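Local coordinates for gamma-glutamyl-gamma-aminobutyrate hydrolase PuuD (Escherichia coli, PDB 6VTV), which hydrolyses the gamma-glutamyl linkage of gamma-glutamyl-gamma-aminobutyrate, releasing 4-aminobutanoate and glutamate in the last step of this route of putrescine breakdown, at residues N7-G15 / F244-I252; L142-E150 / V183-A191. One frame throughout, in Å; residues are numbered along the deposited sequence.

Interaction 1 of 2, residues N7-G15 / F244-I252; sequences NIMNNPVIG and FITACQHHI
Met9, Pro12 and Ile14 pack against one side of the C-terminal helix 235-254 in an apolar helix-on-sheet contact, without a hydrogen bond between the two segments, where the chain enters strand 13-23. Strand 13-15 and helix 244-252 run at 114° to each other, their axes 10.1 Å apart at closest. Pro12, its phi fixed near -63° by the ring, suits the extended run into the strand and offers the helix a compact apolar surface: CB lies 3.8 Å from Cys248 CB and 4.0 Å from Ile252 CD1, while CG meets the aliphatic CG of Gln249. Deeper in, the branched Ile14 meets three side chains. With CG1 beside the backbone N (chi1 -50°), its CD1 reaches Cys248 SG at 3.7 Å and Ile245 CD1 at 4.0 Å, and CG2 comes to the edge of the Phe244 ring, 3.9 Å from CE2. Cys248 SG lies over one face of that same ring, toward its rim, so sulfur, isoleucine and ring pack mutually. At the outer end the flexible Met9, extended throughout, crosses Gln249 obliquely and sets its CE 3.6 Å from Ile245 CG2 and 3.4 Å from Gln249 NE2. Helix 33-42 closes the buried end, Ile39 touching both Ile14 and Phe244 and Ala42 touching Ile245, while Ile14 bonds through its backbone to strand 45-49 beside it.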
# COMPACT_ATOMS: atom_id res chain seq x y z
N ASN B 7 21.70 3.57 -6.58
CA ASN B 7 22.27 2.29 -6.98
C ASN B 7 22.11 2.05 -8.48
O ASN B 7 21.07 2.36 -9.06
CB ASN B 7 21.62 1.15 -6.20
CG ASN B 7 20.10 1.21 -6.23
OD1 ASN B 7 19.47 0.97 -7.25
ND2 ASN B 7 19.51 1.55 -5.09
N ILE B 8 23.16 1.51 -9.10
CA ILE B 8 23.09 1.05 -10.48
C ILE B 8 22.62 -0.40 -10.42
O ILE B 8 23.41 -1.32 -10.20
CB ILE B 8 24.44 1.17 -11.19
CG1 ILE B 8 24.89 2.63 -11.21
CG2 ILE B 8 24.35 0.62 -12.61
CD1 ILE B 8 25.99 2.95 -10.22
N MET B 9 21.32 -0.60 -10.61
CA MET B 9 20.72 -1.84 -10.12
C MET B 9 19.33 -2.02 -10.70
O MET B 9 18.57 -1.05 -10.80
CB MET B 9 20.66 -1.81 -8.59
CG MET B 9 19.99 -2.99 -7.94
SD MET B 9 20.32 -2.97 -6.17
CE MET B 9 19.82 -4.63 -5.72
N ASN B 10 19.01 -3.25 -11.08
CA ASN B 10 17.62 -3.65 -11.27
C ASN B 10 17.04 -4.03 -9.92
O ASN B 10 17.58 -4.90 -9.23
CB ASN B 10 17.53 -4.82 -12.25
CG ASN B 10 17.23 -4.38 -13.67
OD1 ASN B 10 18.06 -3.74 -14.31
ND2 ASN B 10 16.05 -4.73 -14.17
N ASN B 11 15.95 -3.37 -9.53
CA ASN B 11 15.46 -3.46 -8.16
C ASN B 11 14.40 -4.54 -8.06
O ASN B 11 13.35 -4.44 -8.72
CB ASN B 11 14.89 -2.11 -7.73
CG ASN B 11 15.84 -0.97 -8.01
OD1 ASN B 11 15.76 -0.32 -9.05
ND2 ASN B 11 16.76 -0.72 -7.08
N PRO B 12 14.62 -5.58 -7.25
CA PRO B 12 13.63 -6.66 -7.15
C PRO B 12 12.31 -6.16 -6.59
O PRO B 12 12.26 -5.27 -5.74
CB PRO B 12 14.29 -7.66 -6.19
CG PRO B 12 15.75 -7.35 -6.25
CD PRO B 12 15.84 -5.87 -6.48
N VAL B 13 11.22 -6.76 -7.08
CA VAL B 13 9.88 -6.41 -6.62
C VAL B 13 9.64 -7.07 -5.26
O VAL B 13 9.71 -8.29 -5.14
CB VAL B 13 8.81 -6.84 -7.63
CG1 VAL B 13 7.43 -6.44 -7.14
CG2 VAL B 13 9.10 -6.23 -9.00
N ILE B 14 9.36 -6.25 -4.25
CA ILE B 14 9.14 -6.73 -2.89
C ILE B 14 7.68 -6.50 -2.53
O ILE B 14 7.22 -5.35 -2.49
CB ILE B 14 10.07 -6.03 -1.89
CG1 ILE B 14 11.52 -6.07 -2.37
CG2 ILE B 14 9.95 -6.66 -0.52
CD1 ILE B 14 12.06 -7.47 -2.58
N GLY B 15 6.95 -7.58 -2.28
CA GLY B 15 5.59 -7.48 -1.81
C GLY B 15 5.54 -7.25 -0.31
O GLY B 15 6.10 -8.05 0.45
N PHE B 244 18.72 -9.60 2.46
CA PHE B 244 17.41 -9.92 1.90
C PHE B 244 17.34 -9.59 0.41
O PHE B 244 16.91 -10.42 -0.40
CB PHE B 244 16.33 -9.16 2.68
CG PHE B 244 14.95 -9.31 2.10
CD1 PHE B 244 14.46 -10.55 1.74
CD2 PHE B 244 14.14 -8.20 1.92
CE1 PHE B 244 13.20 -10.69 1.21
CE2 PHE B 244 12.87 -8.32 1.39
CZ PHE B 244 12.40 -9.57 1.04
N ILE B 245 17.77 -8.39 0.04
CA ILE B 245 17.71 -7.98 -1.36
C ILE B 245 18.64 -8.84 -2.21
O ILE B 245 18.30 -9.21 -3.34
CB ILE B 245 18.04 -6.48 -1.49
CG1 ILE B 245 16.96 -5.64 -0.79
CG2 ILE B 245 18.13 -6.08 -2.95
CD1 ILE B 245 15.56 -5.90 -1.30
N THR B 246 19.82 -9.17 -1.68
CA THR B 246 20.73 -10.07 -2.39
C THR B 246 20.08 -11.43 -2.63
O THR B 246 20.28 -12.04 -3.69
CB THR B 246 22.02 -10.23 -1.59
OG1 THR B 246 22.67 -8.96 -1.45
CG2 THR B 246 22.97 -11.20 -2.30
N ALA B 247 19.31 -11.91 -1.66
CA ALA B 247 18.60 -13.18 -1.83
C ALA B 247 17.54 -13.07 -2.92
O ALA B 247 17.36 -14.00 -3.71
CB ALA B 247 17.97 -13.61 -0.51
N CYS B 248 16.84 -11.94 -2.98
CA CYS B 248 15.85 -11.74 -4.03
C CYS B 248 16.52 -11.67 -5.40
O CYS B 248 16.00 -12.20 -6.38
CB CYS B 248 15.04 -10.48 -3.76
SG CYS B 248 14.23 -10.48 -2.14
N GLN B 249 17.69 -11.01 -5.48
CA GLN B 249 18.47 -11.04 -6.71
C GLN B 249 18.84 -12.47 -7.08
O GLN B 249 18.75 -12.86 -8.25
CB GLN B 249 19.73 -10.19 -6.56
CG GLN B 249 19.47 -8.70 -6.54
CD GLN B 249 20.74 -7.91 -6.27
OE1 GLN B 249 21.25 -7.91 -5.15
NE2 GLN B 249 21.25 -7.24 -7.29
N HIS B 250 19.28 -13.26 -6.10
CA HIS B 250 19.59 -14.66 -6.36
C HIS B 250 18.34 -15.42 -6.78
O HIS B 250 18.40 -16.29 -7.66
CB HIS B 250 20.22 -15.29 -5.11
CG HIS B 250 20.88 -16.61 -5.36
ND1 HIS B 250 21.87 -16.77 -6.30
CD2 HIS B 250 20.69 -17.82 -4.80
CE1 HIS B 250 22.27 -18.04 -6.31
NE2 HIS B 250 21.56 -18.69 -5.40
N HIS B 251 17.20 -15.11 -6.17
CA HIS B 251 15.94 -15.74 -6.56
C HIS B 251 15.59 -15.42 -8.01
O HIS B 251 15.08 -16.28 -8.74
CB HIS B 251 14.82 -15.31 -5.62
CG HIS B 251 13.46 -15.78 -6.05
ND1 HIS B 251 13.16 -17.10 -6.25
CD2 HIS B 251 12.33 -15.09 -6.32
CE1 HIS B 251 11.90 -17.22 -6.62
NE2 HIS B 251 11.37 -16.01 -6.67
N ILE B 252 15.86 -14.18 -8.44
CA ILE B 252 15.64 -13.82 -9.84
C ILE B 252 16.58 -14.61 -10.74
O ILE B 252 16.17 -15.15 -11.77
CB ILE B 252 15.83 -12.30 -10.03
CG1 ILE B 252 14.74 -11.53 -9.28
CG2 ILE B 252 15.82 -11.94 -11.51
CD1 ILE B 252 14.92 -10.03 -9.31

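Interaction 2 of 2, residues L142-E150 / V183-A191; sequences LLEHREDPE and VNSLHGQGA. With MN (manganese (II) ion), chain D.
The His145 and His187 side chains run alongside one another in the same direction, to one manganese ion, which His145 ND1 binds at 2.3 Å and His187 NE2 at 2.2 Å. Their ring planes are inclined at 48°, and His145 sets its CB over one face of the His187 ring, a CH-pi contact of 3.6 Å to the centroid. Imidazole suits both places because one nitrogen can bind metal while the other is held: His187 ND1 donates to Gln189 O nearly in the ring plane, and His145 NE2 pairs with Asp206, which would probably make that ring a stronger ligand. Ser185 OG, anti to the backbone N (chi1 -166°), swings to the edge of the His145 ring. It binds the metal at 2.2 Å and donates to His145 O at 2.6 Å, in the carbonyl plane on a lone pair. His187 N reaches the same oxygen from above that plane, 3.2 Å away and nearly straight at 173°. Outside the metal shell, Glu147 lies athwart Leu186, its CB against CG and CD2 and its OE1 against CA and CB, and Arg146 lays CG against Gly188 CA. A water bridges Arg146 O and Ser185 O. His161 at the start of strand 161-165, Glu210 on strand 209-214 and a water donating to Asn184 O bring the manganese ligands to six, while helix 153-156 brings Gln156 against Glu147 and Leu186.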
# COMPACT_ATOMS: atom_id res chain seq x y z
N LEU B 142 11.86 -13.85 32.16
CA LEU B 142 12.18 -13.11 30.96
C LEU B 142 12.43 -11.64 31.26
O LEU B 142 11.98 -11.10 32.28
CB LEU B 142 11.06 -13.24 29.92
CG LEU B 142 10.76 -14.66 29.45
CD1 LEU B 142 9.69 -14.66 28.37
CD2 LEU B 142 12.04 -15.32 28.94
N LEU B 143 13.16 -10.99 30.35
CA LEU B 143 13.36 -9.55 30.41
C LEU B 143 12.08 -8.82 30.00
O LEU B 143 11.11 -9.42 29.53
CB LEU B 143 14.51 -9.14 29.48
CG LEU B 143 15.83 -9.90 29.61
CD1 LEU B 143 16.70 -9.65 28.39
CD2 LEU B 143 16.56 -9.50 30.88
N GLU B 144 12.09 -7.51 30.19
CA GLU B 144 10.99 -6.67 29.72
C GLU B 144 11.24 -6.36 28.25
O GLU B 144 12.10 -5.53 27.91
CB GLU B 144 10.88 -5.39 30.55
CG GLU B 144 9.74 -4.48 30.11
CD GLU B 144 8.41 -5.20 30.04
OE1 GLU B 144 7.79 -5.43 31.10
OE2 GLU B 144 7.98 -5.55 28.91
N HIS B 145 10.50 -7.02 27.37
CA HIS B 145 10.69 -6.87 25.93
C HIS B 145 9.83 -5.77 25.33
O HIS B 145 10.03 -5.41 24.16
CB HIS B 145 10.41 -8.20 25.22
CG HIS B 145 11.48 -9.22 25.41
ND1 HIS B 145 12.58 -9.30 24.58
CD2 HIS B 145 11.63 -10.20 26.33
CE1 HIS B 145 13.36 -10.29 24.98
NE2 HIS B 145 12.81 -10.86 26.04
N ARG B 146 8.89 -5.21 26.09
CA ARG B 146 8.04 -4.15 25.58
C ARG B 146 8.73 -2.79 25.70
O ARG B 146 9.58 -2.58 26.57
CB ARG B 146 6.71 -4.10 26.34
CG ARG B 146 5.84 -5.32 26.15
CD ARG B 146 4.68 -5.31 27.13
NE ARG B 146 5.15 -5.28 28.51
CZ ARG B 146 4.34 -5.27 29.57
NH1 ARG B 146 3.03 -5.28 29.41
NH2 ARG B 146 4.85 -5.24 30.79
N GLU B 147 8.35 -1.88 24.82
CA GLU B 147 8.79 -0.50 24.91
C GLU B 147 7.93 0.25 25.93
O GLU B 147 6.86 -0.21 26.34
CB GLU B 147 8.71 0.18 23.55
CG GLU B 147 7.33 0.71 23.18
CD GLU B 147 6.36 -0.37 22.74
OE1 GLU B 147 6.74 -1.56 22.73
OE2 GLU B 147 5.21 -0.03 22.38
N ASP B 148 8.41 1.42 26.34
CA ASP B 148 7.65 2.30 27.22
C ASP B 148 6.80 3.21 26.35
O ASP B 148 7.34 4.12 25.70
CB ASP B 148 8.58 3.11 28.11
CG ASP B 148 7.85 3.77 29.27
OD1 ASP B 148 6.60 3.85 29.23
OD2 ASP B 148 8.53 4.21 30.22
N PRO B 149 5.47 3.03 26.31
CA PRO B 149 4.65 3.79 25.35
C PRO B 149 4.51 5.27 25.68
O PRO B 149 4.09 6.04 24.80
CB PRO B 149 3.29 3.08 25.41
CG PRO B 149 3.26 2.46 26.78
CD PRO B 149 4.68 2.06 27.08
N GLU B 150 4.85 5.71 26.89
CA GLU B 150 4.76 7.12 27.25
C GLU B 150 6.05 7.88 26.96
O GLU B 150 6.05 9.12 27.01
CB GLU B 150 4.41 7.28 28.73
CG GLU B 150 3.09 6.62 29.12
CD GLU B 150 2.29 7.44 30.10
OE1 GLU B 150 2.83 7.86 31.15
OE2 GLU B 150 1.10 7.69 29.81
N VAL B 183 19.90 -4.86 20.15
CA VAL B 183 18.70 -4.69 19.34
C VAL B 183 17.68 -3.93 20.18
O VAL B 183 17.70 -3.97 21.41
CB VAL B 183 18.12 -6.03 18.86
CG1 VAL B 183 19.12 -6.77 17.98
CG2 VAL B 183 17.70 -6.89 20.04
N ASN B 184 16.77 -3.23 19.49
CA ASN B 184 15.62 -2.67 20.18
C ASN B 184 14.61 -3.78 20.47
O ASN B 184 14.76 -4.92 20.04
CB ASN B 184 15.00 -1.54 19.36
CG ASN B 184 14.72 -1.94 17.92
OD1 ASN B 184 14.44 -3.10 17.62
ND2 ASN B 184 14.78 -0.97 17.02
N SER B 185 13.57 -3.43 21.22
CA SER B 185 12.57 -4.42 21.61
C SER B 185 11.24 -3.71 21.84
O SER B 185 11.15 -2.83 22.71
CB SER B 185 13.00 -5.18 22.87
OG SER B 185 12.23 -6.34 23.08
N LEU B 186 10.22 -4.08 21.07
CA LEU B 186 8.89 -3.48 21.18
C LEU B 186 7.83 -4.57 20.97
O LEU B 186 7.02 -4.52 20.05
CB LEU B 186 8.70 -2.34 20.18
CG LEU B 186 9.71 -1.19 20.13
CD1 LEU B 186 10.83 -1.51 19.16
CD2 LEU B 186 9.03 0.11 19.75
N HIS B 187 7.83 -5.57 21.85
CA HIS B 187 6.90 -6.69 21.69
C HIS B 187 6.50 -7.24 23.05
O HIS B 187 7.35 -7.43 23.92
CB HIS B 187 7.51 -7.80 20.82
CG HIS B 187 8.81 -8.34 21.35
ND1 HIS B 187 8.92 -9.61 21.88
CD2 HIS B 187 10.04 -7.80 21.41
CE1 HIS B 187 10.16 -9.82 22.26
NE2 HIS B 187 10.87 -8.74 21.98
N GLY B 188 5.21 -7.49 23.21
CA GLY B 188 4.68 -8.10 24.42
C GLY B 188 4.40 -9.57 24.22
O GLY B 188 4.08 -10.29 25.18
N GLN B 189 4.52 -10.03 22.98
CA GLN B 189 4.40 -11.44 22.64
C GLN B 189 5.72 -11.93 22.06
O GLN B 189 6.56 -11.13 21.62
CB GLN B 189 3.25 -11.68 21.65
CG GLN B 189 1.89 -11.23 22.16
CD GLN B 189 0.74 -11.87 21.41
OE1 GLN B 189 0.91 -12.40 20.32
NE2 GLN B 189 -0.45 -11.83 22.01
N GLY B 190 5.90 -13.24 22.06
CA GLY B 190 7.13 -13.82 21.55
C GLY B 190 6.95 -15.29 21.24
O GLY B 190 5.92 -15.89 21.54
N ALA B 191 7.99 -15.86 20.64
CA ALA B 191 7.96 -17.27 20.27
C ALA B 191 7.94 -18.15 21.51
O ALA B 191 8.74 -17.95 22.43
CB ALA B 191 9.16 -17.61 19.39
MN MN D . 12.99 -8.38 22.53
O HOH W 1 12.18 -2.27 25.22
O HOH W 2 13.47 -7.60 20.42

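Overall arrangement
The two contacts lie on opposite sides of the chain's centre, their own centres about 31 Å apart, and share no helix or strand. Interaction 1 is a mostly buried apolar seam that brings the first strand and the last helix together; interaction 2 falls in sequence between the two segments so joined and links largely irregular segments, partly at the surface. Their chemistry follows: aliphatic groups, a thiol sulfur and the edge of an aromatic ring in the one, a metal, buried histidines and a shared carbonyl in the other. Interaction 2 also adjoins the predicted active site, His187 lying near Cys118 and Leu186 near His226, whereas interaction 1 borders the second subunit, where Asn11 bonds to its Gln61.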